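Phosphoribosyl-aminoimidazole carboxylase (Aspergillus clavatus, PDB 3K5I) probably catalyses the ATP-dependent carboxylation of 5-aminoimidazole ribonucleotide to its N5-carboxyamino form, a step of purine biosynthesis, as an ATP-grasp enzyme. Local coordinates at residues Thr299-Ala304 with Asn357-Leu362; Gln49-Asp54 with Ala84-Val89; Ala349-Ser354 with Gln392-Val397; Lys75-Val80 with Leu102-Ser107. All coordinates share one frame; numbering follows the deposited sequence.

The four contacts fall into two touching pairs. Contacts 2 and 4 lie in the preATP-grasp part of the chain, their centres 12 Å apart, and meet where Leu53 CD2 packs 3.5 Å from Val80 N. Contacts 1 and 3 have centres 15 Å apart; Ile360 CD1 of contact 1 lies 3.5 Å from Leu353 N of contact 3. Both of these also touch the second subunit. The pairs are well separated: the centres of contacts 3 and 4 are 43 Å apart. The bound 5-aminoimidazole ribonucleotide is about 12 Å from the His361 side chain in contact 1 and about 13 Å from that of Val80 in contact 4.

Contact 1 of 4, residues Thr299-Ala304 with Asn357-Leu362; sequences TIEGCA and NASIHL
Glu301 reaches from the short helix 299-302 to two side chains on strand 358-362, and a single carboxylate oxygen does the work. Glu301 OE2 accepts a hydrogen bond from His361 NE2 (2.6 Å). Ser359 OG is probably a second donor to Glu301 OE2, but the modelled 2.4 Å is doubtfully short. The histidine bond is fairly straight, with an N-H...O angle of 157°. It uses the syn lone pair of OE2, on the side of the other oxygen. OE2 sits at the edge of the imidazole and almost in its plane. The carboxylate and the ring are nevertheless turned nearly at right angles, 83° apart. The histidine bond should help fix the rotation of the carboxylate.

The torsions explain the reach. Glu301 bends at chi2 (82°), which turns the carboxylate across to the strand. Ser359 and His361 are two apart on the strand, so both point toward the helix. Ile300 adds an apolar touch: Ile300 CD1 comes obliquely to the His361 ring, 3.7 Å from His361 CE1. The ring also stacks with His376 on the adjacent strand 373-380, and Arg45 of the second subunit packs on His361.

The pair Glu301-His361 is a His-carboxylate hydrogen bond, which here ties helix 299-302, in the ATP-grasp domain, to strand 358-362 of the C-terminal domain, the strand at the edge of the large antiparallel sheet within this chain.

Contact 2 of 4, residues Gln49-Asp54 with Ala84-Val89; sequences QVNVLD and AKTCDV
Asn51 is the residue of strand 49-54 that touches the loop 84-89, and Gln49, two places earlier, helps to hold it. Gln49 leaves the strand toward the loop, but its side chain stops short and turns to Asn51. Gln49 NE2 donates to Asn51 OD1 at 2.7 Å, with an N-H...O angle of 149°. The donor lies in the carbonyl plane of Asn51, on a lone pair, and this bond should limit how the Asn51 amide can turn.

Asn51 then presents its other branch to the loop. With CG opposite the carbonyl carbon (chi1 -55°), Asn51 ND2 reaches the loop backbone and lies 3.3 Å from Thr86 O. The angle is too poor for a hydrogen bond. Asn51 ND2 also packs 4.0 Å from Cys87 CB. Thr86 OG1 lies 4.0 Å from Asn51 ND2 too, but this hydroxyl is bonded to Leu83 O at the end of helix 77-84.

The setting is a Rossmann-like parallel sheet, in which strand 49-54 lies beside strand 26-30. The loop 84-89 leads from helix 77-84 into strand 89-92, on the far side of strand 26-30. The contact thus bridges the central strand: Asp88 OD2 accepts from Lys26 N, and Thr86 O receives a weak hydrogen bond from Lys26 NZ.

Further along strand 49-54, Leu53 packs on Ala79, Val80 and Leu83 of helix 77-84. At its end, Asp54 OD2 accepts from Gly32 N.

Contact 3 of 4, residues Ala349-Ser354 with Gln392-Val397; sequences AECALS and QPLIDV
Helix 344-352 approaches helix 384-399 most closely, within these segments, at Cys351 and Leu394, whose CA atoms are 6.3 Å apart. Helix 384-399 is kinked here: the backbone N atoms of Pro393 and Leu394 make no bond to the preceding turn. Pro393 has no N-H to give.

The contact is apolar and rests on four side chains. Cys351 points toward the other helix, with SG opposite its own backbone N (chi1 172°). Cys351 SG meets Leu394 CD1 at 3.6 Å and Val397 CG2 at 3.8 Å. It is therefore set against two residues one helical turn apart on helix 384-399.

Leu394 uses both of its methyl branches. Leu394 CD1 lies against Cys351, close to Cys351 CB (3.8 Å) as well as to SG. Leu394 CD2 turns to the next residue and reaches Ala352 CB at 4.1 Å. The fork of the leucine thus spans two successive residues of helix 344-352. Its CB bond runs across the line between the helices, but the branches extend toward the partner. Val397 lies at the margin, where CG2 alone touches the sulfur.

Beneath the pair, Ala352 and Leu394 both touch Ile377 of strand 373-380, and Ala352 also touches Ile360 of strand 358-362. The arrangement is that of two helices packed side by side on one face of an antiparallel sheet, here in the C-terminal part of the protein.

Contact 4 of 4, residues Lys75-Val80 with Leu102-Ser107; sequences KEREAV and LEEVAS
Val80 and Leu102 meet through one methyl group each, their side chains crossing at about a right angle. Val80 CG1 lies 3.9 Å from Leu102 CD2. Val80 points toward the partner helix, and CG1 is placed opposite the backbone N (chi1 172°). Leu102 leaves its backbone at an angle to the contact and brings only CD2 to the valine. Both residues are buried.

A charged pair lies at the outer side of this apolar touch. Arg77 and Glu104 also cross at about a right angle, and their flat groups are inclined by 49°. Arg77 bends at chi2 and chi3, which carries its guanidinium over to the other helix. Arg77 NE faces Glu104 OE2 at 3.5 Å in a salt bridge, obliquely to the guanidinium. As a hydrogen bond it is weak, with an N-H...O angle of 134°. Arg77 CD is nearly as near to Glu104 OE2, at 3.8 Å.

Each charge has a stronger partner nearby. Arg77 NH1 forms a salt bridge with Asp98, and Glu104 OE2 forms one with Arg81. Arg81 follows Val80 on helix 77-84. Glu104 lies near two arginines, Arg81 and more weakly Arg77, which probably favours its charged form, although Glu78 OE2 lies 5.3 Å from Glu104 OE2.

The contact joins helix 77-84 to helix 99-105. Val80 also packs on Ala101, and Val105 on Arg81 and Ala84. Beyond them, Leu102 leans on Trp115 of helix 115-121. Between the two helices the chain passes through strand 89-92 of the parallel sheet.

Contact 1 of 4, residues Thr299-Ala304 with Asn357-Leu362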
loop_
_atom_site.group_PDB
_atom_site.type_symbol
_atom_site.label_atom_id
_atom_site.label_comp_id
_atom_site.label_asym_id
_atom_site.label_seq_id
_atom_site.Cartn_x
_atom_site.Cartn_y
_atom_site.Cartn_z
ATOM N N THR A 299 -9.456 -1.040 -5.923
ATOM C CA THR A 299 -9.673 -1.828 -4.695
ATOM C C THR A 299 -8.673 -1.612 -3.563
ATOM O O THR A 299 -8.956 -1.853 -2.343
ATOM C CB THR A 299 -9.859 -3.285 -5.080
ATOM O OG1 THR A 299 -8.709 -3.727 -5.845
ATOM C CG2 THR A 299 -11.155 -3.373 -5.928
ATOM N N ILE A 300 -7.484 -1.163 -3.974
ATOM C CA ILE A 300 -6.413 -0.896 -3.017
ATOM C C ILE A 300 -6.796 0.118 -1.999
ATOM O O ILE A 300 -6.744 -0.113 -0.807
ATOM C CB ILE A 300 -5.177 -0.351 -3.705
ATOM C CG1 ILE A 300 -4.562 -1.500 -4.512
ATOM C CG2 ILE A 300 -4.164 -0.083 -2.612
ATOM C CD1 ILE A 300 -3.221 -1.230 -5.307
ATOM N N GLU A 301 -7.247 1.270 -2.449
ATOM C CA GLU A 301 -7.632 2.224 -1.416
ATOM C C GLU A 301 -9.129 2.135 -1.191
ATOM O O GLU A 301 -9.667 2.662 -0.190
ATOM C CB GLU A 301 -7.373 3.633 -1.921
ATOM C CG GLU A 301 -5.878 3.904 -2.141
ATOM C CD GLU A 301 -5.355 3.384 -3.480
ATOM O OE1 GLU A 301 -6.146 2.922 -4.329
ATOM O OE2 GLU A 301 -4.102 3.440 -3.632
ATOM N N GLY A 302 -9.787 1.473 -2.130
ATOM C CA GLY A 302 -11.230 1.394 -2.050
ATOM C C GLY A 302 -11.925 0.391 -1.179
ATOM O O GLY A 302 -13.115 0.573 -0.907
ATOM N N CYS A 303 -11.216 -0.669 -0.805
ATOM C CA CYS A 303 -11.789 -1.726 0.012
ATOM C C CYS A 303 -10.761 -2.265 0.981
ATOM O O CYS A 303 -9.584 -2.011 0.764
ATOM C CB CYS A 303 -12.115 -2.932 -0.848
ATOM S SG CYS A 303 -12.914 -2.695 -2.468
ATOM N N ALA A 304 -11.184 -3.034 1.994
ATOM C CA ALA A 304 -10.252 -3.620 2.961
ATOM C C ALA A 304 -9.342 -4.632 2.333
ATOM O O ALA A 304 -8.216 -4.613 2.816
ATOM C CB ALA A 304 -10.887 -4.248 4.238
ATOM N N ASN A 357 -6.595 13.745 -1.565
ATOM C CA ASN A 357 -7.004 12.318 -1.595
ATOM C C ASN A 357 -6.561 11.424 -2.711
ATOM O O ASN A 357 -7.127 10.363 -2.937
ATOM C CB ASN A 357 -8.535 12.227 -1.571
ATOM C CG ASN A 357 -9.084 12.868 -0.321
ATOM O OD1 ASN A 357 -8.273 13.267 0.543
ATOM N ND2 ASN A 357 -10.412 12.949 -0.188
ATOM N N ALA A 358 -5.516 11.855 -3.397
ATOM C CA ALA A 358 -5.081 11.108 -4.534
ATOM C C ALA A 358 -3.937 10.175 -4.202
ATOM O O ALA A 358 -2.894 10.605 -3.704
ATOM C CB ALA A 358 -4.700 12.134 -5.595
ATOM N N SER A 359 -4.131 8.886 -4.480
ATOM C CA SER A 359 -3.070 7.951 -4.168
ATOM C C SER A 359 -2.349 7.706 -5.474
ATOM O O SER A 359 -2.977 7.311 -6.449
ATOM C CB SER A 359 -3.688 6.673 -3.585
ATOM O OG SER A 359 -2.858 5.532 -3.662
ATOM N N ILE A 360 -1.040 7.957 -5.458
ATOM C CA ILE A 360 -0.243 7.782 -6.662
ATOM C C ILE A 360 0.489 6.451 -6.769
ATOM O O ILE A 360 1.128 6.066 -5.830
ATOM C CB ILE A 360 0.812 8.902 -6.775
ATOM C CG1 ILE A 360 0.138 10.305 -6.763
ATOM C CG2 ILE A 360 1.745 8.582 -7.930
ATOM C CD1 ILE A 360 0.772 11.567 -6.164
ATOM N N HIS A 361 0.403 5.779 -7.918
ATOM C CA HIS A 361 1.067 4.520 -8.125
ATOM C C HIS A 361 1.778 4.611 -9.430
ATOM O O HIS A 361 1.107 4.561 -10.473
ATOM C CB HIS A 361 0.008 3.405 -8.315
ATOM C CG HIS A 361 -0.833 3.168 -7.101
ATOM N ND1 HIS A 361 -0.720 2.017 -6.351
ATOM C CD2 HIS A 361 -1.792 3.928 -6.508
ATOM C CE1 HIS A 361 -1.558 2.093 -5.328
ATOM N NE2 HIS A 361 -2.212 3.240 -5.396
ATOM N N LEU A 362 3.102 4.653 -9.381
ATOM C CA LEU A 362 3.911 4.643 -10.611
ATOM C C LEU A 362 4.416 3.194 -10.658
ATOM O O LEU A 362 4.805 2.596 -9.643
ATOM C CB LEU A 362 5.157 5.543 -10.481
ATOM C CG LEU A 362 4.701 7.001 -10.438
ATOM C CD1 LEU A 362 5.776 7.994 -9.969
ATOM C CD2 LEU A 362 4.200 7.335 -11.853
#

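Contact 2 of 4, residues Gln49-Asp54 with Ala84-Val89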
loop_
_atom_site.group_PDB
_atom_site.type_symbol
_atom_site.label_atom_id
_atom_site.label_comp_id
_atom_site.label_asym_id
_atom_site.label_seq_id
_atom_site.Cartn_x
_atom_site.Cartn_y
_atom_site.Cartn_z
ATOM N N GLN A 49 6.483 -15.494 -0.192
ATOM C CA GLN A 49 7.520 -15.428 -1.200
ATOM C C GLN A 49 6.896 -15.569 -2.538
ATOM O O GLN A 49 6.193 -16.549 -2.824
ATOM C CB GLN A 49 8.542 -16.574 -1.132
ATOM C CG GLN A 49 9.787 -16.126 -1.901
ATOM C CD GLN A 49 10.922 -17.112 -1.851
ATOM O OE1 GLN A 49 11.556 -17.229 -0.817
ATOM N NE2 GLN A 49 11.213 -17.795 -2.957
ATOM N N VAL A 50 7.230 -14.544 -3.310
ATOM C CA VAL A 50 6.823 -14.469 -4.677
ATOM C C VAL A 50 7.997 -14.606 -5.671
ATOM O O VAL A 50 8.841 -13.680 -5.765
ATOM C CB VAL A 50 5.770 -13.373 -4.946
ATOM C CG1 VAL A 50 5.384 -13.381 -6.457
ATOM C CG2 VAL A 50 4.496 -13.678 -4.114
ATOM N N ASN A 51 8.093 -15.754 -6.382
ATOM C CA ASN A 51 9.186 -15.840 -7.390
ATOM C C ASN A 51 8.608 -15.370 -8.713
ATOM O O ASN A 51 7.608 -15.876 -9.173
ATOM C CB ASN A 51 9.704 -17.227 -7.685
ATOM C CG ASN A 51 10.142 -17.882 -6.431
ATOM O OD1 ASN A 51 10.569 -17.166 -5.543
ATOM N ND2 ASN A 51 9.896 -19.166 -6.291
ATOM N N VAL A 52 9.212 -14.401 -9.368
ATOM C CA VAL A 52 8.632 -13.884 -10.614
ATOM C C VAL A 52 9.255 -14.280 -11.937
ATOM O O VAL A 52 10.454 -14.338 -12.049
ATOM C CB VAL A 52 8.938 -12.329 -10.521
ATOM C CG1 VAL A 52 8.224 -11.469 -11.522
ATOM C CG2 VAL A 52 8.607 -11.832 -9.146
ATOM N N LEU A 53 8.441 -14.575 -12.940
ATOM C CA LEU A 53 9.050 -14.891 -14.220
ATOM C C LEU A 53 8.892 -13.679 -15.183
ATOM O O LEU A 53 7.780 -13.274 -15.551
ATOM C CB LEU A 53 8.450 -16.171 -14.828
ATOM C CG LEU A 53 9.031 -16.610 -16.190
ATOM C CD1 LEU A 53 10.555 -16.642 -16.332
ATOM C CD2 LEU A 53 8.394 -17.892 -16.746
ATOM N N ASP A 54 10.000 -13.071 -15.569
ATOM C CA ASP A 54 9.943 -11.955 -16.510
ATOM C C ASP A 54 11.353 -11.389 -16.726
ATOM O O ASP A 54 12.327 -11.977 -16.264
ATOM C CB ASP A 54 8.971 -10.884 -16.002
ATOM C CG ASP A 54 8.545 -9.921 -17.114
ATOM O OD1 ASP A 54 9.297 -9.727 -18.106
ATOM O OD2 ASP A 54 7.427 -9.417 -16.950
ATOM N N ALA A 84 8.100 -23.032 -12.327
ATOM C CA ALA A 84 7.240 -24.028 -11.689
ATOM C C ALA A 84 7.919 -25.083 -10.803
ATOM O O ALA A 84 7.324 -25.643 -9.869
ATOM C CB ALA A 84 6.561 -24.710 -12.799
ATOM N N LYS A 85 9.168 -25.397 -11.118
ATOM C CA LYS A 85 9.878 -26.398 -10.336
ATOM C C LYS A 85 10.383 -25.766 -9.031
ATOM O O LYS A 85 11.188 -26.316 -8.272
ATOM C CB LYS A 85 11.138 -26.848 -11.113
ATOM C CG LYS A 85 10.977 -27.519 -12.472
ATOM C CD LYS A 85 11.007 -29.053 -12.461
ATOM C CE LYS A 85 10.096 -29.642 -13.560
ATOM N NZ LYS A 85 10.419 -31.042 -13.996
ATOM N N THR A 86 9.912 -24.564 -8.743
ATOM C CA THR A 86 10.447 -23.980 -7.531
ATOM C C THR A 86 9.358 -23.265 -6.752
ATOM O O THR A 86 9.591 -22.414 -5.908
ATOM C CB THR A 86 11.634 -23.044 -7.914
ATOM O OG1 THR A 86 11.213 -22.011 -8.818
ATOM C CG2 THR A 86 12.682 -23.833 -8.629
ATOM N N CYS A 87 8.131 -23.630 -7.045
ATOM C CA CYS A 87 7.164 -22.882 -6.313
ATOM C C CYS A 87 5.950 -23.755 -6.024
ATOM O O CYS A 87 5.679 -24.718 -6.730
ATOM C CB CYS A 87 6.882 -21.582 -7.135
ATOM S SG CYS A 87 5.606 -21.908 -8.409
ATOM N N ASP A 88 5.220 -23.443 -4.960
ATOM C CA ASP A 88 4.063 -24.269 -4.710
ATOM C C ASP A 88 2.837 -23.983 -5.518
ATOM O O ASP A 88 1.994 -24.862 -5.518
ATOM C CB ASP A 88 3.743 -24.421 -3.237
ATOM C CG ASP A 88 4.984 -24.771 -2.481
ATOM O OD1 ASP A 88 5.520 -25.917 -2.569
ATOM O OD2 ASP A 88 5.427 -23.747 -1.932
ATOM N N VAL A 89 2.690 -22.820 -6.154
ATOM C CA VAL A 89 1.483 -22.574 -6.957
ATOM C C VAL A 89 1.975 -21.587 -7.972
ATOM O O VAL A 89 2.754 -20.679 -7.712
ATOM C CB VAL A 89 0.205 -22.110 -6.221
ATOM C CG1 VAL A 89 0.526 -20.888 -5.383
ATOM C CG2 VAL A 89 -0.944 -21.847 -7.205
#

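Contact 3 of 4, residues Ala349-Ser354 with Gln392-Val397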
loop_
_atom_site.group_PDB
_atom_site.type_symbol
_atom_site.label_atom_id
_atom_site.label_comp_id
_atom_site.label_asym_id
_atom_site.label_seq_id
_atom_site.Cartn_x
_atom_site.Cartn_y
_atom_site.Cartn_z
ATOM N N ALA A 349 1.982 12.659 -12.730
ATOM C CA ALA A 349 2.153 12.208 -11.332
ATOM C C ALA A 349 2.426 13.396 -10.432
ATOM O O ALA A 349 2.009 13.489 -9.261
ATOM C CB ALA A 349 3.318 11.285 -11.209
ATOM N N GLU A 350 3.161 14.305 -11.038
ATOM C CA GLU A 350 3.531 15.511 -10.331
ATOM C C GLU A 350 2.322 16.339 -9.988
ATOM O O GLU A 350 2.222 16.829 -8.880
ATOM C CB GLU A 350 4.402 16.244 -11.302
ATOM C CG GLU A 350 5.160 17.283 -10.594
ATOM C CD GLU A 350 5.866 18.103 -11.634
ATOM O OE1 GLU A 350 6.905 18.527 -11.100
ATOM O OE2 GLU A 350 5.440 18.282 -12.829
ATOM N N CYS A 351 1.388 16.465 -10.929
ATOM C CA CYS A 351 0.174 17.195 -10.685
ATOM C C CYS A 351 -0.645 16.467 -9.611
ATOM O O CYS A 351 -1.260 17.110 -8.720
ATOM C CB CYS A 351 -0.601 17.148 -11.986
ATOM S SG CYS A 351 -2.264 17.839 -11.681
ATOM N N ALA A 352 -0.610 15.124 -9.687
ATOM C CA ALA A 352 -1.358 14.294 -8.730
ATOM C C ALA A 352 -0.887 14.559 -7.298
ATOM O O ALA A 352 -1.659 14.382 -6.346
ATOM C CB ALA A 352 -1.192 12.797 -9.082
ATOM N N LEU A 353 0.383 14.958 -7.141
ATOM C CA LEU A 353 0.890 15.204 -5.792
ATOM C C LEU A 353 0.012 16.245 -5.130
ATOM O O LEU A 353 -0.089 16.332 -3.897
ATOM C CB LEU A 353 2.306 15.754 -5.842
ATOM C CG LEU A 353 3.415 14.756 -6.097
ATOM C CD1 LEU A 353 4.678 15.624 -6.299
ATOM C CD2 LEU A 353 3.585 13.748 -4.972
ATOM N N SER A 354 -0.641 17.072 -5.945
ATOM C CA SER A 354 -1.477 18.101 -5.322
ATOM C C SER A 354 -2.962 17.855 -5.323
ATOM O O SER A 354 -3.687 18.772 -4.974
ATOM C CB SER A 354 -1.395 19.392 -6.140
ATOM O OG SER A 354 -0.241 20.123 -5.823
ATOM N N GLN A 392 -10.918 16.460 -11.237
ATOM C CA GLN A 392 -10.959 17.203 -12.517
ATOM C C GLN A 392 -9.717 17.853 -13.130
ATOM O O GLN A 392 -9.325 17.625 -14.288
ATOM C CB GLN A 392 -12.083 18.231 -12.550
ATOM C CG GLN A 392 -12.359 18.745 -13.962
ATOM C CD GLN A 392 -12.689 17.611 -14.889
ATOM O OE1 GLN A 392 -13.839 17.185 -14.964
ATOM N NE2 GLN A 392 -11.676 17.087 -15.573
ATOM N N PRO A 393 -9.086 18.697 -12.337
ATOM C CA PRO A 393 -7.899 19.386 -12.792
ATOM C C PRO A 393 -6.764 18.500 -13.310
ATOM O O PRO A 393 -6.020 18.863 -14.226
ATOM C CB PRO A 393 -7.486 20.192 -11.573
ATOM C CG PRO A 393 -8.551 20.108 -10.641
ATOM C CD PRO A 393 -9.308 18.855 -10.895
ATOM N N LEU A 394 -6.614 17.336 -12.700
ATOM C CA LEU A 394 -5.592 16.359 -13.072
ATOM C C LEU A 394 -6.009 15.702 -14.392
ATOM O O LEU A 394 -5.166 15.399 -15.237
ATOM C CB LEU A 394 -5.642 15.270 -12.001
ATOM C CG LEU A 394 -4.700 14.091 -12.278
ATOM C CD1 LEU A 394 -3.287 14.533 -12.531
ATOM C CD2 LEU A 394 -4.783 13.044 -11.127
ATOM N N ILE A 395 -7.308 15.482 -14.568
ATOM C CA ILE A 395 -7.774 14.912 -15.843
ATOM C C ILE A 395 -7.534 16.056 -16.826
ATOM O O ILE A 395 -7.061 15.848 -17.947
ATOM C CB ILE A 395 -9.306 14.736 -15.770
ATOM C CG1 ILE A 395 -9.736 13.672 -14.735
ATOM C CG2 ILE A 395 -9.971 14.681 -17.162
ATOM C CD1 ILE A 395 -11.330 13.336 -14.783
ATOM N N ASP A 396 -7.830 17.277 -16.390
ATOM C CA ASP A 396 -7.614 18.439 -17.251
ATOM C C ASP A 396 -6.188 18.550 -17.763
ATOM O O ASP A 396 -5.959 18.766 -18.933
ATOM C CB ASP A 396 -7.908 19.715 -16.504
ATOM C CG ASP A 396 -9.370 20.024 -16.490
ATOM O OD1 ASP A 396 -10.043 19.277 -17.266
ATOM O OD2 ASP A 396 -9.727 20.976 -15.717
ATOM N N VAL A 397 -5.222 18.365 -16.879
ATOM C CA VAL A 397 -3.810 18.450 -17.261
ATOM C C VAL A 397 -3.419 17.251 -18.118
ATOM O O VAL A 397 -2.593 17.276 -19.044
ATOM C CB VAL A 397 -3.020 18.249 -15.938
ATOM C CG1 VAL A 397 -1.691 17.498 -16.133
ATOM C CG2 VAL A 397 -2.936 19.509 -15.043
#

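Contact 4 of 4, residues Lys75-Val80 with Leu102-Ser107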
loop_
_atom_site.group_PDB
_atom_site.type_symbol
_atom_site.label_atom_id
_atom_site.label_comp_id
_atom_site.label_asym_id
_atom_site.label_seq_id
_atom_site.Cartn_x
_atom_site.Cartn_y
_atom_site.Cartn_z
ATOM N N LYS A 75 6.387 -16.507 -22.026
ATOM C CA LYS A 75 5.899 -17.261 -23.207
ATOM C C LYS A 75 7.050 -18.229 -23.552
ATOM O O LYS A 75 7.154 -18.763 -24.672
ATOM C CB LYS A 75 5.863 -16.317 -24.419
ATOM C CG LYS A 75 4.988 -15.122 -24.314
ATOM C CD LYS A 75 5.204 -14.226 -25.527
ATOM C CE LYS A 75 4.626 -12.803 -25.300
ATOM N NZ LYS A 75 5.464 -11.550 -25.440
ATOM N N GLU A 76 7.946 -18.417 -22.590
ATOM C CA GLU A 76 9.139 -19.241 -22.792
ATOM C C GLU A 76 9.124 -20.586 -22.094
ATOM O O GLU A 76 9.402 -20.561 -20.918
ATOM C CB GLU A 76 10.284 -18.417 -22.222
ATOM C CG GLU A 76 11.660 -18.756 -22.773
ATOM C CD GLU A 76 12.867 -18.030 -22.179
ATOM O OE1 GLU A 76 12.824 -16.852 -21.734
ATOM O OE2 GLU A 76 13.907 -18.717 -22.207
ATOM N N ARG A 77 8.822 -21.676 -22.813
ATOM C CA ARG A 77 8.778 -23.097 -22.398
ATOM C C ARG A 77 9.574 -23.590 -21.190
ATOM O O ARG A 77 8.989 -24.115 -20.248
ATOM C CB ARG A 77 9.229 -23.971 -23.575
ATOM C CG ARG A 77 8.759 -25.412 -23.597
ATOM C CD ARG A 77 7.276 -25.538 -23.266
ATOM N NE ARG A 77 6.730 -26.565 -24.138
ATOM C CZ ARG A 77 6.004 -26.330 -25.230
ATOM N NH1 ARG A 77 5.597 -25.117 -25.696
ATOM N NH2 ARG A 77 5.708 -27.447 -25.851
ATOM N N GLU A 78 10.899 -23.424 -21.259
ATOM C CA GLU A 78 11.874 -23.793 -20.228
ATOM C C GLU A 78 12.010 -22.830 -19.038
ATOM O O GLU A 78 12.482 -23.218 -17.969
ATOM C CB GLU A 78 13.263 -24.023 -20.864
ATOM C CG GLU A 78 13.444 -25.353 -21.650
ATOM C CD GLU A 78 12.660 -26.583 -21.139
ATOM O OE1 GLU A 78 12.808 -26.970 -19.953
ATOM O OE2 GLU A 78 11.869 -27.182 -21.934
ATOM N N ALA A 79 11.619 -21.569 -19.234
ATOM C CA ALA A 79 11.652 -20.524 -18.223
ATOM C C ALA A 79 10.390 -20.789 -17.401
ATOM O O ALA A 79 10.466 -20.856 -16.156
ATOM C CB ALA A 79 11.573 -19.174 -18.950
ATOM N N VAL A 80 9.275 -21.011 -18.122
ATOM C CA VAL A 80 7.939 -21.330 -17.547
ATOM C C VAL A 80 8.103 -22.556 -16.588
ATOM O O VAL A 80 7.638 -22.540 -15.435
ATOM C CB VAL A 80 6.715 -21.400 -18.610
ATOM C CG1 VAL A 80 5.410 -21.929 -18.005
ATOM C CG2 VAL A 80 6.330 -20.126 -19.491
ATOM N N LEU A 102 2.914 -25.145 -19.235
ATOM C CA LEU A 102 2.066 -25.325 -18.032
ATOM C C LEU A 102 1.333 -26.679 -17.960
ATOM O O LEU A 102 1.250 -27.284 -16.880
ATOM C CB LEU A 102 1.025 -24.223 -17.839
ATOM C CG LEU A 102 1.320 -22.759 -17.439
ATOM C CD1 LEU A 102 0.078 -21.830 -17.447
ATOM C CD2 LEU A 102 2.068 -22.611 -16.125
ATOM N N GLU A 103 0.811 -27.157 -19.097
ATOM C CA GLU A 103 0.161 -28.474 -19.143
ATOM C C GLU A 103 1.289 -29.518 -18.828
ATOM O O GLU A 103 1.100 -30.505 -18.143
ATOM C CB GLU A 103 -0.415 -28.689 -20.550
ATOM C CG GLU A 103 -1.095 -30.072 -20.832
ATOM C CD GLU A 103 -1.638 -30.202 -22.277
ATOM O OE1 GLU A 103 -1.194 -29.330 -23.097
ATOM O OE2 GLU A 103 -2.470 -31.112 -22.570
ATOM N N GLU A 104 2.498 -29.277 -19.314
ATOM C CA GLU A 104 3.570 -30.206 -19.087
ATOM C C GLU A 104 3.953 -30.339 -17.651
ATOM O O GLU A 104 4.329 -31.425 -17.191
ATOM C CB GLU A 104 4.846 -29.667 -19.687
ATOM C CG GLU A 104 5.674 -30.646 -20.468
ATOM C CD GLU A 104 6.125 -29.952 -21.733
ATOM O OE1 GLU A 104 5.702 -30.378 -22.826
ATOM O OE2 GLU A 104 6.843 -28.933 -21.629
ATOM N N VAL A 105 3.907 -29.209 -16.962
ATOM C CA VAL A 105 4.313 -29.253 -15.564
ATOM C C VAL A 105 3.190 -29.397 -14.546
ATOM O O VAL A 105 3.442 -29.336 -13.333
ATOM C CB VAL A 105 5.348 -28.175 -15.236
ATOM C CG1 VAL A 105 6.669 -28.545 -15.920
ATOM C CG2 VAL A 105 4.850 -26.811 -15.715
ATOM N N ALA A 106 1.973 -29.581 -15.075
ATOM C CA ALA A 106 0.776 -29.733 -14.261
ATOM C C ALA A 106 0.951 -30.764 -13.130
ATOM O O ALA A 106 0.359 -30.689 -12.065
ATOM C CB ALA A 106 -0.382 -30.016 -15.139
ATOM N N SER A 107 1.822 -31.731 -13.353
ATOM C CA SER A 107 2.113 -32.767 -12.377
ATOM C C SER A 107 3.095 -32.386 -11.256
ATOM O O SER A 107 3.227 -33.106 -10.263
ATOM C CB SER A 107 2.739 -33.915 -13.175
ATOM O OG SER A 107 2.246 -33.897 -14.508
#